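Local atomic coordinates of cytochrome c (Pseudomonas aeruginosa, PDB entry 6RTE), a protein that acts as a dihydro-heme d1 dehydrogenase in heme d1 biosynthesis, joining a heme c-binding cytochrome domain to an eight-bladed beta-propeller. Residues L42-R55 / A100-P112. Sequence-based numbering, arbitrary orientation.
Sequences LYRQHCQACHGAGR and AADALVAYLYQAP. With HEC (heme c), chain C.
Y43 and R55, which both pack against the ring of Y107, also share the carbonyl oxygen of G52: the Y43 hydroxyl donates to G52 O (OH to O 2.8 Å) in the carbonyl plane, and R55 N donates to the same oxygen (N to O 3.2 Å). Helix 38-46 is thus tied to the turn after the heme-binding CXXCH motif. The guanidinium of R55 reaches the C-terminal end of helix 98-109, where NH2 donates to the carbonyl oxygen of Q110 (NH2 to O 3.2 Å), nearly in line with the C=O bond. NH1 donates to the backbone oxygen of L63, while Y107 O sits over one guanidinium face. A bend at chi3 (-93°) turns the arginine chain across the Y107 ring, placing CZ 4.7 Å from the ring centroid, close to the normal, as a cation-pi contact; the guanidinium and ring planes are 43° apart. Y43, with CG anti to its own N, lays CB and CG against CE2 of Y107, the CB to CE2 distance being 3.8 Å. Farther along, L104 CD2 touches L42 CB and C47 SG, and its CD1 meets heme CBB at 3.5 Å. C47 and C50 hold the heme by thioethers, and H51 and M89 ligate the iron. Residues 42-46 and 100-109 cross at 101°, consistent with the packing of the first and last helices of a class I cytochrome c domain; here an arginine gathered among carbonyls at a helix C-terminus probably gains from the helix dipole.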
ATOM      1  N   LEU A  42       1.875  30.157  17.103  1.00 40.18           N
ATOM      2  CA  LEU A  42       2.562  30.228  15.821  1.00 39.08           C
ATOM      3  C   LEU A  42       1.804  29.440  14.755  1.00 38.85           C
ATOM      4  O   LEU A  42       1.729  29.865  13.595  1.00 38.51           O
ATOM      5  CB  LEU A  42       3.991  29.708  15.957  1.00 39.58           C
ATOM      6  CG  LEU A  42       4.961  30.591  16.758  1.00 41.68           C
ATOM      7  CD1 LEU A  42       6.285  29.881  17.014  1.00 41.59           C
ATOM      8  CD2 LEU A  42       5.210  31.912  16.046  1.00 43.33           C
ATOM      9  N   TYR A  43       1.225  28.298  15.136  1.00 39.88           N
ATOM     10  CA  TYR A  43       0.531  27.457  14.155  1.00 41.66           C
ATOM     11  C   TYR A  43      -0.712  28.161  13.614  1.00 43.54           C
ATOM     12  O   TYR A  43      -0.925  28.220  12.395  1.00 39.64           O
ATOM     13  CB  TYR A  43       0.171  26.105  14.779  1.00 41.14           C
ATOM     14  CG  TYR A  43      -0.560  25.196  13.822  1.00 42.87           C
ATOM     15  CD1 TYR A  43       0.134  24.341  12.975  1.00 42.78           C
ATOM     16  CD2 TYR A  43      -1.946  25.214  13.743  1.00 43.95           C
ATOM     17  CE1 TYR A  43      -0.536  23.523  12.083  1.00 43.67           C
ATOM     18  CE2 TYR A  43      -2.617  24.407  12.856  1.00 45.24           C
ATOM     19  CZ  TYR A  43      -1.907  23.563  12.029  1.00 45.23           C
ATOM     20  OH  TYR A  43      -2.582  22.766  11.147  1.00 46.90           O
ATOM     21  N   ARG A  44      -1.543  28.709  14.502  1.00 52.43           N
ATOM     22  CA  ARG A  44      -2.731  29.433  14.054  1.00 61.13           C
ATOM     23  C   ARG A  44      -2.364  30.558  13.092  1.00 61.15           C
ATOM     24  O   ARG A  44      -2.973  30.705  12.027  1.00 58.68           O
ATOM     25  CB  ARG A  44      -3.495  29.988  15.254  1.00 69.85           C
ATOM     26  CG  ARG A  44      -4.474  29.008  15.875  1.00 78.17           C
ATOM     27  CD  ARG A  44      -5.447  29.715  16.804  1.00 85.78           C
ATOM     28  NE  ARG A  44      -4.795  30.169  18.029  1.00 92.74           N
ATOM     29  CZ  ARG A  44      -4.718  29.457  19.149  1.00 98.56           C
ATOM     30  NH1 ARG A  44      -5.258  28.245  19.217  1.00100.97           N
ATOM     31  NH2 ARG A  44      -4.100  29.959  20.210  1.00100.14           N
ATOM     32  N   GLN A  45      -1.354  31.358  13.446  1.00 64.53           N
ATOM     33  CA  GLN A  45      -1.018  32.524  12.637  1.00 68.27           C
ATOM     34  C   GLN A  45      -0.487  32.128  11.264  1.00 64.05           C
ATOM     35  O   GLN A  45      -0.879  32.720  10.252  1.00 63.05           O
ATOM     36  CB  GLN A  45       0.003  33.394  13.375  1.00 76.58           C
ATOM     37  CG  GLN A  45       0.573  34.545  12.548  1.00 83.65           C
ATOM     38  CD  GLN A  45      -0.490  35.528  12.088  1.00 89.20           C
ATOM     39  OE1 GLN A  45      -1.576  35.604  12.666  1.00 91.40           O
ATOM     40  NE2 GLN A  45      -0.180  36.288  11.042  1.00 90.51           N
ATOM     41  N   HIS A  46       0.407  31.133  11.206  1.00 60.26           N
ATOM     42  CA  HIS A  46       1.175  30.875   9.997  1.00 57.91           C
ATOM     43  C   HIS A  46       0.796  29.603   9.250  1.00 50.92           C
ATOM     44  O   HIS A  46       1.124  29.488   8.066  1.00 49.78           O
ATOM     45  CB  HIS A  46       2.676  30.786  10.327  1.00 60.92           C
ATOM     46  CG  HIS A  46       3.233  32.029  10.944  1.00 63.62           C
ATOM     47  ND1 HIS A  46       3.784  33.047  10.195  1.00 63.71           N
ATOM     48  CD2 HIS A  46       3.329  32.417  12.236  1.00 63.59           C
ATOM     49  CE1 HIS A  46       4.193  34.008  11.001  1.00 64.19           C
ATOM     50  NE2 HIS A  46       3.928  33.651  12.245  1.00 63.87           N
ATOM     51  N   CYS A  47       0.140  28.657   9.900  1.00 46.54           N
ATOM     52  CA  CYS A  47       0.018  27.307   9.352  1.00 44.06           C
ATOM     53  C   CYS A  47      -1.418  26.843   9.195  1.00 43.42           C
ATOM     54  O   CYS A  47      -1.736  26.169   8.211  1.00 43.31           O
ATOM     55  CB  CYS A  47       0.766  26.323  10.262  1.00 41.48           C
ATOM     56  SG  CYS A  47       2.378  26.941  10.855  1.00 39.89           S
ATOM     57  N   GLN A  48      -2.292  27.195  10.140  1.00 44.62           N
ATOM     58  CA  GLN A  48      -3.647  26.664  10.158  1.00 46.38           C
ATOM     59  C   GLN A  48      -4.395  26.931   8.860  1.00 39.80           C
ATOM     60  O   GLN A  48      -5.324  26.183   8.522  1.00 46.34           O
ATOM     61  CB  GLN A  48      -4.410  27.257  11.339  1.00 50.77           C
ATOM     62  CG  GLN A  48      -5.903  27.032  11.278  1.00 55.01           C
ATOM     63  CD  GLN A  48      -6.546  27.097  12.641  1.00 59.52           C
ATOM     64  OE1 GLN A  48      -5.868  27.000  13.663  1.00 62.21           O
ATOM     65  NE2 GLN A  48      -7.865  27.255  12.668  1.00 60.83           N
ATOM     66  N   ALA A  49      -4.013  27.977   8.120  1.00 71.19           N
ATOM     67  CA  ALA A  49      -4.716  28.324   6.891  1.00 61.77           C
ATOM     68  C   ALA A  49      -4.781  27.138   5.937  1.00 56.11           C
ATOM     69  O   ALA A  49      -5.807  26.910   5.285  1.00 55.09           O
ATOM     70  CB  ALA A  49      -4.034  29.511   6.207  1.00 61.22           C
ATOM     71  N   CYS A  50      -3.697  26.372   5.848  1.00 53.14           N
ATOM     72  CA  CYS A  50      -3.588  25.271   4.899  1.00 51.52           C
ATOM     73  C   CYS A  50      -3.629  23.902   5.551  1.00 46.45           C
ATOM     74  O   CYS A  50      -4.222  22.975   4.994  1.00 42.38           O
ATOM     75  CB  CYS A  50      -2.285  25.387   4.103  1.00 53.89           C
ATOM     76  SG  CYS A  50      -2.120  26.879   3.114  1.00 64.56           S
ATOM     77  N   HIS A  51      -2.987  23.738   6.701  1.00 46.38           N
ATOM     78  CA  HIS A  51      -2.977  22.450   7.386  1.00 43.90           C
ATOM     79  C   HIS A  51      -4.185  22.265   8.287  1.00 45.32           C
ATOM     80  O   HIS A  51      -4.349  21.191   8.873  1.00 40.99           O
ATOM     81  CB  HIS A  51      -1.672  22.300   8.166  1.00 40.54           C
ATOM     82  CG  HIS A  51      -0.467  22.310   7.286  1.00 40.45           C
ATOM     83  ND1 HIS A  51      -0.121  21.244   6.489  1.00 39.53           N
ATOM     84  CD2 HIS A  51       0.459  23.269   7.054  1.00 41.20           C
ATOM     85  CE1 HIS A  51       0.972  21.540   5.811  1.00 39.92           C
ATOM     86  NE2 HIS A  51       1.344  22.767   6.135  1.00 45.81           N
ATOM     87  N   GLY A  52      -5.035  23.279   8.395  1.00 48.88           N
ATOM     88  CA  GLY A  52      -6.351  23.122   8.965  1.00 50.78           C
ATOM     89  C   GLY A  52      -6.368  23.227  10.479  1.00 50.50           C
ATOM     90  O   GLY A  52      -5.349  23.123  11.167  1.00 48.93           O
ATOM     91  N   ALA A  53      -7.571  23.436  11.001  1.00 51.74           N
ATOM     92  CA  ALA A  53      -7.772  23.461  12.441  1.00 52.61           C
ATOM     93  C   ALA A  53      -7.477  22.088  13.025  1.00 49.33           C
ATOM     94  O   ALA A  53      -7.881  21.058  12.470  1.00 50.95           O
ATOM     95  CB  ALA A  53      -9.204  23.884  12.765  1.00 56.18           C
ATOM     96  N   GLY A  54      -6.764  22.074  14.146  1.00 48.13           N
ATOM     97  CA  GLY A  54      -6.385  20.836  14.787  1.00 47.06           C
ATOM     98  C   GLY A  54      -5.289  20.056  14.091  1.00 48.39           C
ATOM     99  O   GLY A  54      -4.992  18.933  14.507  1.00 56.49           O
ATOM    100  N   ARG A  55      -4.679  20.618  13.052  1.00 43.88           N
ATOM    101  CA  ARG A  55      -3.677  19.940  12.237  1.00 40.39           C
ATOM    102  C   ARG A  55      -4.276  18.798  11.425  1.00 39.97           C
ATOM    103  O   ARG A  55      -3.547  17.905  10.980  1.00 38.62           O
ATOM    104  CB  ARG A  55      -2.522  19.404  13.088  1.00 38.76           C
ATOM    105  CG  ARG A  55      -1.808  20.467  13.935  1.00 40.83           C
ATOM    106  CD  ARG A  55      -0.615  19.848  14.640  1.00 42.65           C
ATOM    107  NE  ARG A  55      -0.958  19.376  15.977  1.00 46.62           N
ATOM    108  CZ  ARG A  55      -0.334  18.387  16.619  1.00 47.19           C
ATOM    109  NH1 ARG A  55       0.653  17.732  16.043  1.00 43.02           N
ATOM    110  NH2 ARG A  55      -0.711  18.050  17.846  1.00 50.75           N
ATOM    111  N   ALA A 100      11.366  29.842  17.238  1.00 51.15           N
ATOM    112  CA  ALA A 100      10.009  29.670  16.741  1.00 49.68           C
ATOM    113  C   ALA A 100       9.896  28.416  15.885  1.00 46.50           C
ATOM    114  O   ALA A 100       8.875  27.720  15.921  1.00 41.26           O
ATOM    115  CB  ALA A 100       9.590  30.915  15.963  1.00 52.73           C
ATOM    116  N   ALA A 101      10.946  28.103  15.116  1.00 48.55           N
ATOM    117  CA  ALA A 101      10.943  26.878  14.322  1.00 46.90           C
ATOM    118  C   ALA A 101      10.965  25.648  15.221  1.00 42.27           C
ATOM    119  O   ALA A 101      10.218  24.690  14.990  1.00 38.15           O
ATOM    120  CB  ALA A 101      12.137  26.868  13.366  1.00 48.97           C
ATOM    121  N   ASP A 102      11.812  25.660  16.258  1.00 42.68           N
ATOM    122  CA  ASP A 102      11.835  24.546  17.197  1.00 43.90           C
ATOM    123  C   ASP A 102      10.491  24.402  17.900  1.00 43.43           C
ATOM    124  O   ASP A 102       9.987  23.285  18.075  1.00 42.41           O
ATOM    125  CB  ASP A 102      12.949  24.735  18.227  1.00 49.14           C
ATOM    126  CG  ASP A 102      14.316  24.900  17.592  1.00 54.26           C
ATOM    127  OD1 ASP A 102      14.537  24.372  16.482  1.00 55.13           O
ATOM    128  OD2 ASP A 102      15.171  25.560  18.215  1.00 57.86           O
ATOM    129  N   ALA A 103       9.894  25.525  18.310  1.00 44.35           N
ATOM    130  CA  ALA A 103       8.587  25.468  18.955  1.00 44.42           C
ATOM    131  C   ALA A 103       7.558  24.810  18.045  1.00 40.84           C
ATOM    132  O   ALA A 103       6.756  23.979  18.497  1.00 40.37           O
ATOM    133  CB  ALA A 103       8.132  26.869  19.346  1.00 47.47           C
ATOM    134  N   LEU A 104       7.561  25.172  16.757  1.00 39.34           N
ATOM    135  CA  LEU A 104       6.582  24.603  15.840  1.00 38.36           C
ATOM    136  C   LEU A 104       6.799  23.102  15.671  1.00 34.85           C
ATOM    137  O   LEU A 104       5.838  22.326  15.720  1.00 32.69           O
ATOM    138  CB  LEU A 104       6.647  25.329  14.498  1.00 41.17           C
ATOM    139  CG  LEU A 104       5.770  26.582  14.403  1.00 43.42           C
ATOM    140  CD1 LEU A 104       6.171  27.435  13.208  1.00 45.75           C
ATOM    141  CD2 LEU A 104       4.296  26.198  14.319  1.00 42.01           C
ATOM    142  N   VAL A 105       8.055  22.679  15.495  1.00 34.47           N
ATOM    143  CA  VAL A 105       8.349  21.256  15.359  1.00 34.62           C
ATOM    144  C   VAL A 105       7.893  20.502  16.600  1.00 33.47           C
ATOM    145  O   VAL A 105       7.233  19.454  16.508  1.00 30.68           O
ATOM    146  CB  VAL A 105       9.847  21.035  15.090  1.00 37.75           C
ATOM    147  CG1 VAL A 105      10.181  19.539  15.088  1.00 36.18           C
ATOM    148  CG2 VAL A 105      10.248  21.671  13.766  1.00 41.14           C
ATOM    149  N   ALA A 106       8.241  21.019  17.780  1.00 36.46           N
ATOM    150  CA  ALA A 106       7.831  20.376  19.023  1.00 37.07           C
ATOM    151  C   ALA A 106       6.317  20.202  19.073  1.00 35.19           C
ATOM    152  O   ALA A 106       5.822  19.132  19.438  1.00 33.83           O
ATOM    153  CB  ALA A 106       8.324  21.186  20.225  1.00 39.64           C
ATOM    154  N   TYR A 107       5.573  21.240  18.684  1.00 34.74           N
ATOM    155  CA  TYR A 107       4.112  21.184  18.681  1.00 34.75           C
ATOM    156  C   TYR A 107       3.581  20.133  17.709  1.00 33.35           C
ATOM    157  O   TYR A 107       2.604  19.433  18.013  1.00 33.18           O
ATOM    158  CB  TYR A 107       3.559  22.570  18.332  1.00 34.89           C
ATOM    159  CG  TYR A 107       2.057  22.655  18.186  1.00 37.67           C
ATOM    160  CD1 TYR A 107       1.225  22.584  19.295  1.00 41.23           C
ATOM    161  CD2 TYR A 107       1.471  22.837  16.937  1.00 40.13           C
ATOM    162  CE1 TYR A 107      -0.156  22.674  19.161  1.00 45.57           C
ATOM    163  CE2 TYR A 107       0.099  22.925  16.791  1.00 44.76           C
ATOM    164  CZ  TYR A 107      -0.711  22.842  17.907  1.00 48.54           C
ATOM    165  OH  TYR A 107      -2.076  22.932  17.765  1.00 53.64           O
ATOM    166  N   LEU A 108       4.193  20.013  16.526  1.00 34.30           N
ATOM    167  CA  LEU A 108       3.679  19.081  15.529  1.00 31.34           C
ATOM    168  C   LEU A 108       3.834  17.637  15.993  1.00 28.93           C
ATOM    169  O   LEU A 108       2.977  16.798  15.717  1.00 26.55           O
ATOM    170  CB  LEU A 108       4.394  19.263  14.186  1.00 34.05           C
ATOM    171  CG  LEU A 108       4.184  20.569  13.408  1.00 33.80           C
ATOM    172  CD1 LEU A 108       4.732  20.398  12.000  1.00 32.28           C
ATOM    173  CD2 LEU A 108       2.735  20.966  13.369  1.00 34.18           C
ATOM    174  N   TYR A 109       4.933  17.328  16.684  1.00 28.51           N
ATOM    175  CA  TYR A 109       5.192  15.960  17.108  1.00 30.14           C
ATOM    176  C   TYR A 109       4.631  15.646  18.488  1.00 33.70           C
ATOM    177  O   TYR A 109       4.621  14.475  18.880  1.00 33.22           O
ATOM    178  CB  TYR A 109       6.695  15.683  17.044  1.00 30.84           C
ATOM    179  CG  TYR A 109       7.172  15.567  15.607  1.00 29.82           C
ATOM    180  CD1 TYR A 109       7.483  16.702  14.865  1.00 30.45           C
ATOM    181  CD2 TYR A 109       7.260  14.331  14.978  1.00 29.14           C
ATOM    182  CE1 TYR A 109       7.889  16.608  13.545  1.00 29.97           C
ATOM    183  CE2 TYR A 109       7.665  14.230  13.651  1.00 28.95           C
ATOM    184  CZ  TYR A 109       7.976  15.377  12.940  1.00 29.60           C
ATOM    185  OH  TYR A 109       8.397  15.290  11.625  1.00 29.81           O
ATOM    186  N   GLN A 110       4.128  16.638  19.206  1.00 36.27           N
ATOM    187  CA  GLN A 110       3.552  16.407  20.525  1.00 38.21           C
ATOM    188  C   GLN A 110       2.144  15.847  20.381  1.00 35.65           C
ATOM    189  O   GLN A 110       1.352  16.342  19.578  1.00 33.64           O
ATOM    190  CB  GLN A 110       3.535  17.711  21.324  1.00 42.47           C
ATOM    191  CG  GLN A 110       2.759  17.655  22.634  1.00 48.64           C
ATOM    192  CD  GLN A 110       3.347  16.675  23.633  1.00 55.57           C
ATOM    193  OE1 GLN A 110       4.543  16.707  23.926  1.00 60.95           O
ATOM    194  NE2 GLN A 110       2.503  15.798  24.165  1.00 55.54           N
ATOM    195  N   ALA A 111       1.835  14.808  21.150  1.00 35.94           N
ATOM    196  CA  ALA A 111       0.482  14.270  21.143  1.00 34.77           C
ATOM    197  C   ALA A 111      -0.492  15.319  21.676  1.00 30.71           C
ATOM    198  O   ALA A 111      -0.169  16.033  22.640  1.00 28.27           O
ATOM    199  CB  ALA A 111       0.400  13.004  22.000  1.00 39.68           C
ATOM    200  N   PRO A 112      -1.668  15.457  21.078  1.00 31.36           N
ATOM    201  CA  PRO A 112      -2.634  16.461  21.563  1.00 33.39           C
ATOM    202  C   PRO A 112      -3.192  16.055  22.920  1.00 33.16           C
ATOM    203  O   PRO A 112      -3.108  14.880  23.308  1.00 32.38           O
ATOM    204  CB  PRO A 112      -3.713  16.473  20.482  1.00 33.89           C
ATOM    205  CG  PRO A 112      -3.593  15.154  19.794  1.00 34.10           C
ATOM    206  CD  PRO A 112      -2.172  14.703  19.921  1.00 32.82           C
TER
HETATM  207 FE   HEC C 501       2.972  23.297   5.180  1.00 29.87          FE
HETATM  208  CHA HEC C 501       3.886  20.376   3.774  1.00 33.69           C
HETATM  209  CHB HEC C 501       4.565  22.430   8.111  1.00 31.08           C
HETATM  210  CHC HEC C 501       2.334  26.460   6.508  1.00 36.51           C
HETATM  211  CHD HEC C 501       0.945  24.021   2.582  1.00 40.73           C
HETATM  212  NA  HEC C 501       4.023  21.731   5.828  1.00 31.19           N
HETATM  213  C1A HEC C 501       4.283  20.615   5.069  1.00 31.43           C
HETATM  214  C2A HEC C 501       5.049  19.700   5.833  1.00 28.69           C
HETATM  215  C3A HEC C 501       5.244  20.275   7.045  1.00 27.20           C
HETATM  216  C4A HEC C 501       4.601  21.537   7.051  1.00 29.28           C
HETATM  217  CMA HEC C 501       6.000  19.662   8.186  1.00 25.90           C
HETATM  218  CAA HEC C 501       5.547  18.344   5.382  1.00 28.12           C
HETATM  219  CBA HEC C 501       4.448  17.305   5.663  1.00 28.73           C
HETATM  220  CGA HEC C 501       4.722  15.900   5.187  1.00 30.35           C
HETATM  221  O1A HEC C 501       3.809  15.039   5.255  1.00 31.35           O
HETATM  222  O2A HEC C 501       5.822  15.582   4.721  1.00 30.95           O
HETATM  223  NB  HEC C 501       3.380  24.263   6.998  1.00 34.43           N
HETATM  224  C1B HEC C 501       4.024  23.725   8.028  1.00 33.65           C
HETATM  225  C2B HEC C 501       4.102  24.674   9.089  1.00 33.99           C
HETATM  226  C3B HEC C 501       3.492  25.823   8.666  1.00 36.46           C
HETATM  227  C4B HEC C 501       3.026  25.527   7.294  1.00 35.57           C
HETATM  228  CMB HEC C 501       4.752  24.436  10.420  1.00 32.47           C
HETATM  229  CAB HEC C 501       3.297  27.153   9.310  1.00 39.39           C
HETATM  230  CBB HEC C 501       4.568  27.546  10.062  1.00 42.50           C
HETATM  231  NC  HEC C 501       1.846  24.973   4.652  1.00 38.07           N
HETATM  232  C1C HEC C 501       1.703  26.148   5.308  1.00 38.35           C
HETATM  233  C2C HEC C 501       0.834  26.976   4.567  1.00 39.72           C
HETATM  234  C3C HEC C 501       0.444  26.283   3.429  1.00 38.80           C
HETATM  235  C4C HEC C 501       1.082  25.010   3.513  1.00 40.34           C
HETATM  236  CMC HEC C 501       0.444  28.361   4.992  1.00 41.88           C
HETATM  237  CAC HEC C 501      -0.475  26.624   2.322  1.00 32.54           C
HETATM  238  CBC HEC C 501      -0.119  27.730   1.336  1.00 39.72           C
HETATM  239  ND  HEC C 501       2.523  22.413   3.563  1.00 37.67           N
HETATM  240  C1D HEC C 501       1.683  22.842   2.617  1.00 40.28           C
HETATM  241  C2D HEC C 501       1.605  21.870   1.518  1.00 41.82           C
HETATM  242  C3D HEC C 501       2.420  20.859   1.835  1.00 40.26           C
HETATM  243  C4D HEC C 501       2.985  21.214   3.142  1.00 38.01           C
HETATM  244  CMD HEC C 501       0.772  21.993   0.270  1.00 44.44           C
HETATM  245  CAD HEC C 501       2.668  19.610   1.026  1.00 41.25           C
HETATM  246  CBD HEC C 501       3.802  19.818   0.019  1.00 42.59           C
HETATM  247  CGD HEC C 501       4.091  18.585  -0.805  1.00 43.52           C
HETATM  248  O1D HEC C 501       3.422  18.363  -1.825  1.00 44.38           O
HETATM  249  O2D HEC C 501       4.987  17.787  -0.495  1.00 43.64           O